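Prophage MuSo2, 43 kDa tail protein (Shewanella oneidensis, PDB 3CDD) probably forms, as a trimer, part of the central hub of a Mu-like phage tail baseplate, a structural rather than enzymatic role. Local coordinates at residues R26-M31 against E317-S322; T120-I125 against E157-L162; I135-V140 against N177-R182; T181-T186 against N300-V305. All coordinates share one frame; numbering follows the deposited sequence.

Contact 1 joins the N-terminal part of the chain to the fourth-domain part and spans the other three; between its segments those of contacts 2 and 3 alternate, and contact 4 starts where contact 3 ends. Contacts 2 and 3, with centres 11 Å apart, build one small domain: the helices of contact 2 lie on the sheet that contains the strands of contact 3, and Thr120 touches Val136. Thr181 and Arg182 belong to both contact 3 and contact 4, whose loop leads from that domain to strand 304-309. Contacts 4 and 1, centres 8 Å apart, meet where this strand pairs with strand 317-328. The small domain is thus tied into the β-structure that the chain's two ends build together.

Contact 1: R26-M31 against E317-S322; sequences RSLEAM and EMLIAS
The flat side-chain group nearest the facing segment is the carboxylate of Glu29, and the methyl of Ala321 lies off to one side of its plane, with Glu29 OE2 4.3 Å from Ala321 CB. The approach is loose: one carboxylate oxygen merely skirts the methyl, which an exposed glutamate can tolerate. The guanidinium of Arg26 leads away, to Asn300. The peptide groups do the firmer work. Leu28 N donates to Ala321 O at 2.7 Å, with 165° at the hydrogen. Next to this bond the strands come close, Ser27 CA and Ser322 CA being 4.1 Å apart in an antiparallel, non-hydrogen-bonded pair. Two small serines suit such a spot: both side chains leave the sheet on the same face, and Ser27 CB lies 3.6 Å from Ser322 OG. Across the strands, Ser322 CA also makes a C-H···O contact of 3.3 Å with Arg26 O. Leu28 is the apolar element. Its CD1 meets Leu319 CD2 at 3.9 Å, the two side chains crossing at about a right angle in a buried region that also includes Asn302 and Thr171. Ser27 OG, trans to its own backbone N (chi1 180°), accepts from Glu29 N, two residues on, at 3.0 Å. Strand 21-27 therefore ends in an ST turn beside strand 317-328, where Ala321 and Ser322 both face Ser337 in a classic β-bulge, a local kink in an otherwise antiparallel β-structure.

Contact 2: T120-I125 against E157-L162; sequences TQIADI and ELLARL
Ile122 and Ala123 meet Leu158, Leu159 and Leu162 between two helices that run almost exactly antiparallel, their N-to-C directions 172° apart and their axes 10.4 Å apart at closest approach. This antiparallel helix pair packs on one side of the small domain's sheet, and Ala123 and Ile122 also reach Val134 and Phe114 in the domain's β-strands. The nearest backbones are at Ala123 and Leu159, and alanine fits there because its methyl takes little space: Leu159 packs onto it with both branches, CD2 reaching Ala123 CA at 3.6 Å. Leu159 CG stands trans to its carbonyl carbon (chi1 -64°), and from there both methyls extend to Ala123. Ile122 supplies the bulk on the same helix as the alanine. Its CB branching sends two arms across the interface. The CG2 methyl lies 3.7 Å from Leu158 CD2, with Leu159 CD2 only slightly farther away. Ile122 meets Leu158 and Leu162 at about right angles but slides past Leu159 in the opposite direction. No hydrogen bond crosses, which suits five buried aliphatic residues. Leu158 faces two ways, since its CD1 sits 3.5 Å above the guanidinium plane of Arg161, whose NE forms salt bridges to Glu150 and Glu153. The longer CG1 arm of Ile122 carries its CD1 to within 3.7 Å of Leu162 CD1.

Contact 3: I135-V140 against N177-R182; sequences IVNTDV and NLVITR
Arg182 lies across Thr138 at about a right angle and can be followed outward atom by atom. Its CB is 3.9 Å from Thr138 OG1; CG and then CD each pass the same oxygen at 3.4 Å, the chain being extended from CG to NE. NE passes that hydroxyl more distantly, and CZ faces Asp139 O at 3.6 Å. At the tip NH1 turns to the loop that follows strand 134-136 and donates twice. One bond goes to Thr138 OG1 at 2.9 Å, in the guanidinium plane; the other goes to Asp139 O at 2.7 Å, tilted from that plane but directed at a lone pair of the carbonyl. NH2 donates to a water at 2.9 Å, and this water in turn donates to Asp139 O. Threonine suits position 138 because it offers a hydroxyl, trans to the backbone N (chi1 -162°), to the arginine and a methyl, CG2, to the backbone of Thr181. Before this point the segments are a parallel β-pair. Ile135 N donates to Leu178 O at 2.6 Å, Ile135 O accepts from Ile180 N, and Asn137 N donates to Ile180 O. The β-branched residues favour the extended chain; Val136 and Ile180 lie side by side on the face that meets helix 119-127, while Ile135 and Val179 occupy the other face. Strand 178-181 is central, with strand 169-172 on its far side. Beyond the ladder, Arg182 holds two neutral oxygens directly, and one of them, Asp139 O, also through water: here its charge is met by neutral acceptors.

Contact 4: T181-T186 against N300-V305; sequences TRASKT and NINTLV
Asn302, Leu304 and Thr186 bury most of the surface where the loop after strand 178-181 runs past the start of strand 304-309, shaped by an ST turn in which Ser184 OG accepts from Thr186 N. Asn302 uses both ends of its amide. ND2 donates to Arg182 O at 3.1 Å, almost straight at 173°; the oxygen lies in the amide plane of Asn302, although the donor stands above the carbonyl plane of Arg182. OD1 accepts from Ser184 N at 2.8 Å. CG trans to the backbone N (chi1 -157°) carries the amide across to the loop, and asparagine readily adopts the left-handed backbone conformation found here. The same amide lies opposite Thr181, whose CG2 is 3.7 Å from ND2. Leu304 suits its place because its branched aliphatic chain packs between the loop backbone and Leu319 of the adjoining strand: CG and CD1 sit beside the carbonyl oxygens of Ser184 and Lys185, CG being 3.6 Å from Ser184 O. Its backbone N donates to Thr186 O at 2.8 Å, so the loop runs on alongside the strand; Ala188 continues the pairing with Leu304. Thr186 O also receives a C-H···O contact from Thr303 CA, while Thr186 OG1 makes a weak bond to Ser184 OG. Finally, a water joins the two segments, donating to Asn302 O at 2.6 Å and hydrogen-bonded to Ser184 OG at 3.2 Å.

Contact 1: R26-M31 against E317-S322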
# COMPACT_ATOMS: atom_id res chain seq x y z
N ARG A 26 15.10 4.44 18.01
CA ARG A 26 15.54 3.23 18.69
C ARG A 26 14.29 2.40 19.02
O ARG A 26 13.27 2.94 19.49
CB ARG A 26 16.32 3.59 19.97
CG ARG A 26 17.58 4.46 19.70
CD ARG A 26 18.64 4.39 20.81
NE ARG A 26 19.11 3.03 21.02
CZ ARG A 26 19.12 2.40 22.20
NH1 ARG A 26 19.55 1.15 22.27
NH2 ARG A 26 18.73 3.04 23.31
N SER A 27 14.35 1.10 18.78
CA SER A 27 13.16 0.27 18.94
C SER A 27 13.46 -1.15 19.38
O SER A 27 14.45 -1.73 18.96
CB SER A 27 12.39 0.21 17.64
OG SER A 27 11.25 -0.60 17.81
N LEU A 28 12.58 -1.71 20.20
CA LEU A 28 12.68 -3.13 20.58
C LEU A 28 11.98 -4.05 19.58
O LEU A 28 12.15 -5.27 19.66
CB LEU A 28 12.05 -3.36 21.96
CG LEU A 28 12.79 -3.15 23.28
CD1 LEU A 28 11.83 -3.52 24.41
CD2 LEU A 28 14.08 -3.97 23.37
N GLU A 29 11.19 -3.50 18.67
CA GLU A 29 10.38 -4.33 17.79
C GLU A 29 10.76 -4.24 16.31
O GLU A 29 10.08 -4.79 15.44
CB GLU A 29 8.89 -3.99 17.95
CG GLU A 29 8.34 -4.23 19.36
CD GLU A 29 6.83 -4.00 19.46
OE1 GLU A 29 6.18 -3.84 18.38
OE2 GLU A 29 6.29 -4.00 20.61
N ALA A 30 11.82 -3.51 16.01
CA ALA A 30 12.23 -3.33 14.64
C ALA A 30 13.76 -3.26 14.63
O ALA A 30 14.34 -2.20 14.94
CB ALA A 30 11.62 -2.05 14.07
N MSE A 31 14.39 -4.40 14.29
CA MSE A 31 15.86 -4.53 14.35
C MSE A 31 16.56 -3.43 13.57
O MSE A 31 16.26 -3.24 12.39
CB MSE A 31 16.32 -5.91 13.85
CG MSE A 31 17.87 -6.16 13.98
SE MSE A 31 18.61 -5.98 15.79
CE MSE A 31 17.57 -7.42 16.57
N GLU A 317 2.85 0.61 35.51
CA GLU A 317 4.24 0.78 35.12
C GLU A 317 4.33 0.17 33.74
O GLU A 317 3.87 -0.96 33.54
CB GLU A 317 5.17 0.09 36.10
CG GLU A 317 6.54 0.74 36.20
CD GLU A 317 7.40 0.14 37.28
OE1 GLU A 317 7.08 -0.97 37.78
OE2 GLU A 317 8.43 0.77 37.64
N MSE A 318 4.90 0.91 32.80
CA MSE A 318 4.95 0.48 31.41
C MSE A 318 6.38 0.24 30.96
O MSE A 318 7.33 0.72 31.59
CB MSE A 318 4.30 1.54 30.51
CG MSE A 318 2.90 1.94 30.95
SE MSE A 318 1.52 0.79 30.25
CE MSE A 318 1.00 1.94 28.81
N LEU A 319 6.54 -0.50 29.87
CA LEU A 319 7.85 -0.74 29.29
C LEU A 319 8.05 0.17 28.07
O LEU A 319 7.19 0.24 27.20
CB LEU A 319 8.01 -2.21 28.88
CG LEU A 319 9.45 -2.55 28.44
CD1 LEU A 319 10.36 -2.76 29.66
CD2 LEU A 319 9.49 -3.74 27.49
N ILE A 320 9.19 0.86 28.01
CA ILE A 320 9.50 1.63 26.80
C ILE A 320 9.92 0.68 25.68
O ILE A 320 10.98 0.07 25.74
CB ILE A 320 10.59 2.71 27.01
CG1 ILE A 320 10.16 3.69 28.11
CG2 ILE A 320 10.89 3.41 25.66
CD1 ILE A 320 11.16 4.81 28.36
N ALA A 321 9.09 0.61 24.64
CA ALA A 321 9.34 -0.26 23.49
C ALA A 321 10.05 0.47 22.34
O ALA A 321 10.81 -0.14 21.58
CB ALA A 321 8.03 -0.87 22.99
N SER A 322 9.82 1.76 22.20
CA SER A 322 10.43 2.49 21.12
C SER A 322 10.58 3.94 21.48
O SER A 322 9.80 4.46 22.25
CB SER A 322 9.51 2.38 19.91
OG SER A 322 10.19 2.81 18.77

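Contact 2: T120-I125 against E157-L162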
# COMPACT_ATOMS: atom_id res chain seq x y z
N THR A 120 23.54 -18.06 22.03
CA THR A 120 24.67 -17.15 22.13
C THR A 120 25.85 -17.63 21.27
O THR A 120 26.48 -16.82 20.58
CB THR A 120 25.11 -16.88 23.60
OG1 THR A 120 24.03 -16.28 24.32
CG2 THR A 120 26.34 -15.93 23.67
N GLN A 121 26.15 -18.92 21.31
CA GLN A 121 27.20 -19.44 20.44
C GLN A 121 26.85 -19.26 18.96
O GLN A 121 27.70 -18.86 18.15
CB GLN A 121 27.51 -20.91 20.75
CG GLN A 121 28.21 -21.12 22.08
CD GLN A 121 28.11 -22.56 22.54
OE1 GLN A 121 27.04 -23.17 22.48
NE2 GLN A 121 29.24 -23.11 22.98
N ILE A 122 25.60 -19.53 18.59
CA ILE A 122 25.20 -19.35 17.20
C ILE A 122 25.34 -17.86 16.79
O ILE A 122 25.93 -17.54 15.76
CB ILE A 122 23.80 -19.96 16.89
CG1 ILE A 122 23.89 -21.49 16.93
CG2 ILE A 122 23.27 -19.47 15.54
CD1 ILE A 122 22.58 -22.19 17.20
N ALA A 123 24.83 -16.96 17.63
CA ALA A 123 24.86 -15.52 17.34
C ALA A 123 26.29 -15.02 17.20
O ALA A 123 26.56 -14.22 16.31
CB ALA A 123 24.08 -14.73 18.41
N ASP A 124 27.21 -15.49 18.06
CA ASP A 124 28.65 -15.19 17.92
C ASP A 124 29.17 -15.57 16.53
O ASP A 124 29.91 -14.78 15.90
CB ASP A 124 29.48 -15.92 19.00
CG ASP A 124 29.35 -15.30 20.41
OD1 ASP A 124 28.81 -14.18 20.55
OD2 ASP A 124 29.80 -15.93 21.39
N ILE A 125 28.79 -16.76 16.06
CA ILE A 125 29.20 -17.26 14.74
C ILE A 125 28.70 -16.40 13.57
O ILE A 125 29.51 -15.88 12.79
CB ILE A 125 28.80 -18.75 14.51
CG1 ILE A 125 29.61 -19.67 15.43
CG2 ILE A 125 29.04 -19.14 13.03
CD1 ILE A 125 29.03 -21.07 15.63
N GLU A 157 16.93 -13.45 10.80
CA GLU A 157 15.84 -14.43 10.76
C GLU A 157 16.17 -15.71 11.52
O GLU A 157 15.28 -16.29 12.17
CB GLU A 157 15.51 -14.82 9.32
CG GLU A 157 14.80 -13.77 8.55
CD GLU A 157 14.73 -14.11 7.06
OE1 GLU A 157 15.65 -14.79 6.53
OE2 GLU A 157 13.74 -13.69 6.41
N LEU A 158 17.42 -16.17 11.43
CA LEU A 158 17.82 -17.35 12.19
C LEU A 158 17.81 -17.09 13.69
O LEU A 158 17.23 -17.86 14.46
CB LEU A 158 19.20 -17.84 11.77
CG LEU A 158 19.81 -18.90 12.69
CD1 LEU A 158 19.03 -20.20 12.54
CD2 LEU A 158 21.29 -19.12 12.39
N LEU A 159 18.42 -15.99 14.10
CA LEU A 159 18.53 -15.67 15.52
C LEU A 159 17.17 -15.41 16.12
O LEU A 159 16.91 -15.81 17.25
CB LEU A 159 19.51 -14.51 15.75
CG LEU A 159 20.95 -14.87 15.33
CD1 LEU A 159 21.93 -13.68 15.40
CD2 LEU A 159 21.49 -16.08 16.13
N ALA A 160 16.29 -14.77 15.35
CA ALA A 160 14.96 -14.44 15.83
C ALA A 160 14.12 -15.71 16.05
O ALA A 160 13.45 -15.82 17.08
CB ALA A 160 14.25 -13.44 14.88
N ARG A 161 14.18 -16.67 15.13
CA ARG A 161 13.45 -17.93 15.35
C ARG A 161 13.98 -18.74 16.55
O ARG A 161 13.20 -19.25 17.36
CB ARG A 161 13.29 -18.78 14.08
CG ARG A 161 14.56 -19.20 13.33
CD ARG A 161 14.16 -20.23 12.26
NE ARG A 161 15.24 -20.72 11.39
CZ ARG A 161 15.92 -21.84 11.58
NH1 ARG A 161 15.67 -22.61 12.64
NH2 ARG A 161 16.87 -22.21 10.72
N LEU A 162 15.29 -18.81 16.69
CA LEU A 162 15.90 -19.42 17.88
C LEU A 162 15.47 -18.70 19.17
O LEU A 162 15.08 -19.35 20.15
CB LEU A 162 17.44 -19.42 17.75
CG LEU A 162 18.06 -20.17 16.56
CD1 LEU A 162 19.58 -20.04 16.60
CD2 LEU A 162 17.67 -21.64 16.52

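Contact 3: I135-V140 against N177-R182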
# COMPACT_ATOMS: atom_id res chain seq x y z
N ILE A 135 26.00 -8.98 22.74
CA ILE A 135 25.89 -8.71 24.17
C ILE A 135 24.75 -9.57 24.72
O ILE A 135 23.66 -9.55 24.18
CB ILE A 135 25.58 -7.20 24.47
CG1 ILE A 135 26.61 -6.25 23.81
CG2 ILE A 135 25.38 -6.95 25.98
CD1 ILE A 135 28.08 -6.58 24.03
N VAL A 136 25.03 -10.32 25.78
CA VAL A 136 24.03 -11.18 26.43
C VAL A 136 23.68 -10.68 27.84
O VAL A 136 24.55 -10.60 28.72
CB VAL A 136 24.48 -12.67 26.47
CG1 VAL A 136 23.40 -13.54 27.11
CG2 VAL A 136 24.76 -13.18 25.06
N ASN A 137 22.41 -10.37 28.02
CA ASN A 137 21.87 -9.80 29.26
C ASN A 137 20.76 -10.64 29.90
O ASN A 137 19.93 -10.12 30.65
CB ASN A 137 21.29 -8.41 28.97
CG ASN A 137 22.34 -7.41 28.55
OD1 ASN A 137 23.53 -7.56 28.89
ND2 ASN A 137 21.93 -6.38 27.82
N THR A 138 20.71 -11.92 29.58
CA THR A 138 19.66 -12.79 30.09
C THR A 138 20.08 -14.24 29.90
O THR A 138 21.07 -14.51 29.20
CB THR A 138 18.28 -12.53 29.39
OG1 THR A 138 17.23 -13.08 30.19
CG2 THR A 138 18.25 -13.14 27.98
N ASP A 139 19.35 -15.15 30.53
CA ASP A 139 19.63 -16.57 30.41
C ASP A 139 19.08 -17.06 29.08
O ASP A 139 17.88 -16.95 28.82
CB ASP A 139 19.01 -17.31 31.59
CG ASP A 139 19.37 -18.77 31.62
OD1 ASP A 139 20.15 -19.24 30.77
OD2 ASP A 139 18.84 -19.46 32.52
N VAL A 140 19.96 -17.58 28.22
CA VAL A 140 19.56 -18.06 26.88
C VAL A 140 19.12 -19.53 26.92
O VAL A 140 18.68 -20.09 25.90
CB VAL A 140 20.66 -17.80 25.79
CG1 VAL A 140 21.09 -16.34 25.79
CG2 VAL A 140 21.87 -18.73 25.95
N ASN A 177 25.78 -2.98 18.61
CA ASN A 177 26.03 -4.37 18.99
C ASN A 177 24.71 -5.09 19.01
O ASN A 177 23.72 -4.48 19.37
CB ASN A 177 26.63 -4.46 20.39
CG ASN A 177 27.99 -3.78 20.52
OD1 ASN A 177 28.85 -3.91 19.64
ND2 ASN A 177 28.21 -3.09 21.64
N LEU A 178 24.68 -6.37 18.68
CA LEU A 178 23.49 -7.22 18.92
C LEU A 178 23.28 -7.52 20.41
O LEU A 178 24.21 -7.97 21.09
CB LEU A 178 23.60 -8.53 18.14
CG LEU A 178 22.39 -9.46 18.23
CD1 LEU A 178 21.20 -8.86 17.47
CD2 LEU A 178 22.71 -10.83 17.70
N VAL A 179 22.07 -7.25 20.90
CA VAL A 179 21.72 -7.50 22.31
C VAL A 179 20.69 -8.62 22.46
O VAL A 179 19.61 -8.59 21.86
CB VAL A 179 21.20 -6.23 23.05
CG1 VAL A 179 20.85 -6.57 24.51
CG2 VAL A 179 22.23 -5.12 23.01
N ILE A 180 21.05 -9.61 23.28
CA ILE A 180 20.13 -10.67 23.67
C ILE A 180 19.64 -10.44 25.10
O ILE A 180 20.41 -10.49 26.07
CB ILE A 180 20.76 -12.06 23.53
CG1 ILE A 180 21.31 -12.27 22.11
CG2 ILE A 180 19.73 -13.14 23.91
CD1 ILE A 180 22.18 -13.53 21.94
N THR A 181 18.34 -10.20 25.21
CA THR A 181 17.78 -9.83 26.50
C THR A 181 16.34 -10.32 26.70
O THR A 181 15.83 -11.14 25.93
CB THR A 181 17.92 -8.30 26.70
OG1 THR A 181 17.59 -7.96 28.05
CG2 THR A 181 17.05 -7.50 25.71
N ARG A 182 15.72 -9.86 27.77
CA ARG A 182 14.29 -10.08 28.03
C ARG A 182 13.75 -8.74 28.47
O ARG A 182 14.53 -7.85 28.80
CB ARG A 182 14.08 -11.10 29.16
CG ARG A 182 14.19 -12.57 28.75
CD ARG A 182 13.87 -13.46 29.95
NE ARG A 182 13.60 -14.86 29.60
CZ ARG A 182 14.52 -15.81 29.48
NH1 ARG A 182 15.80 -15.53 29.68
NH2 ARG A 182 14.15 -17.05 29.16
O HOH W 1 16.22 -18.88 28.44

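Contact 4: T181-T186 against N300-V305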
# COMPACT_ATOMS: atom_id res chain seq x y z
N THR A 181 18.34 -10.20 25.21
CA THR A 181 17.78 -9.83 26.50
C THR A 181 16.34 -10.32 26.70
O THR A 181 15.83 -11.14 25.93
CB THR A 181 17.92 -8.30 26.70
OG1 THR A 181 17.59 -7.96 28.05
CG2 THR A 181 17.05 -7.50 25.71
N ARG A 182 15.72 -9.86 27.77
CA ARG A 182 14.29 -10.08 28.03
C ARG A 182 13.75 -8.74 28.47
O ARG A 182 14.53 -7.85 28.80
CB ARG A 182 14.08 -11.10 29.16
CG ARG A 182 14.19 -12.57 28.75
CD ARG A 182 13.87 -13.46 29.95
NE ARG A 182 13.60 -14.86 29.60
CZ ARG A 182 14.52 -15.81 29.48
NH1 ARG A 182 15.80 -15.53 29.68
NH2 ARG A 182 14.15 -17.05 29.16
N ALA A 183 12.43 -8.59 28.51
CA ALA A 183 11.81 -7.39 29.06
C ALA A 183 12.44 -7.05 30.41
O ALA A 183 12.47 -7.89 31.31
CB ALA A 183 10.32 -7.59 29.22
N SER A 184 12.93 -5.82 30.53
CA SER A 184 13.77 -5.43 31.67
C SER A 184 12.99 -5.15 32.96
O SER A 184 11.79 -4.85 32.92
CB SER A 184 14.57 -4.19 31.29
OG SER A 184 15.56 -3.88 32.26
N LYS A 185 13.68 -5.25 34.09
CA LYS A 185 13.16 -4.82 35.39
C LYS A 185 13.73 -3.45 35.73
O LYS A 185 13.33 -2.82 36.72
CB LYS A 185 13.55 -5.80 36.50
CG LYS A 185 13.13 -7.25 36.27
CD LYS A 185 11.63 -7.37 36.15
CE LYS A 185 11.22 -8.81 35.95
NZ LYS A 185 9.89 -8.84 35.30
N THR A 186 14.70 -3.01 34.93
CA THR A 186 15.38 -1.72 35.10
C THR A 186 14.43 -0.55 34.86
O THR A 186 13.68 -0.52 33.87
CB THR A 186 16.62 -1.60 34.19
OG1 THR A 186 17.46 -2.74 34.40
CG2 THR A 186 17.42 -0.34 34.49
N ASN A 300 15.71 5.52 27.17
CA ASN A 300 16.29 4.24 26.76
C ASN A 300 15.21 3.20 26.58
O ASN A 300 14.30 3.14 27.38
CB ASN A 300 17.30 3.78 27.82
CG ASN A 300 18.20 2.64 27.35
OD1 ASN A 300 18.20 2.24 26.16
ND2 ASN A 300 18.97 2.10 28.27
N ILE A 301 15.29 2.39 25.52
CA ILE A 301 14.33 1.32 25.30
C ILE A 301 14.52 0.24 26.36
O ILE A 301 15.58 0.15 26.97
CB ILE A 301 14.42 0.65 23.88
CG1 ILE A 301 15.85 0.15 23.58
CG2 ILE A 301 13.86 1.58 22.78
CD1 ILE A 301 16.00 -0.52 22.18
N ASN A 302 13.49 -0.58 26.56
CA ASN A 302 13.54 -1.68 27.52
C ASN A 302 13.89 -1.19 28.92
O ASN A 302 14.74 -1.75 29.61
CB ASN A 302 14.51 -2.78 27.06
CG ASN A 302 14.21 -4.12 27.69
OD1 ASN A 302 13.08 -4.35 28.16
ND2 ASN A 302 15.20 -5.02 27.70
N THR A 303 13.24 -0.10 29.31
CA THR A 303 13.24 0.34 30.69
C THR A 303 11.80 0.60 31.10
O THR A 303 10.93 0.84 30.24
CB THR A 303 14.11 1.61 30.95
OG1 THR A 303 13.76 2.64 30.03
CG2 THR A 303 15.62 1.29 30.85
N LEU A 304 11.55 0.51 32.41
CA LEU A 304 10.20 0.64 32.94
C LEU A 304 9.94 2.07 33.42
O LEU A 304 10.81 2.70 34.06
CB LEU A 304 9.98 -0.37 34.09
CG LEU A 304 9.93 -1.88 33.84
CD1 LEU A 304 9.83 -2.62 35.16
CD2 LEU A 304 8.77 -2.28 32.94
N VAL A 305 8.74 2.55 33.12
CA VAL A 305 8.34 3.92 33.43
C VAL A 305 6.90 3.94 33.99
O VAL A 305 5.97 3.49 33.32
CB VAL A 305 8.54 4.82 32.16
CG1 VAL A 305 7.52 4.49 31.07
CG2 VAL A 305 8.47 6.28 32.52
O HOH W 2 17.28 -1.99 30.30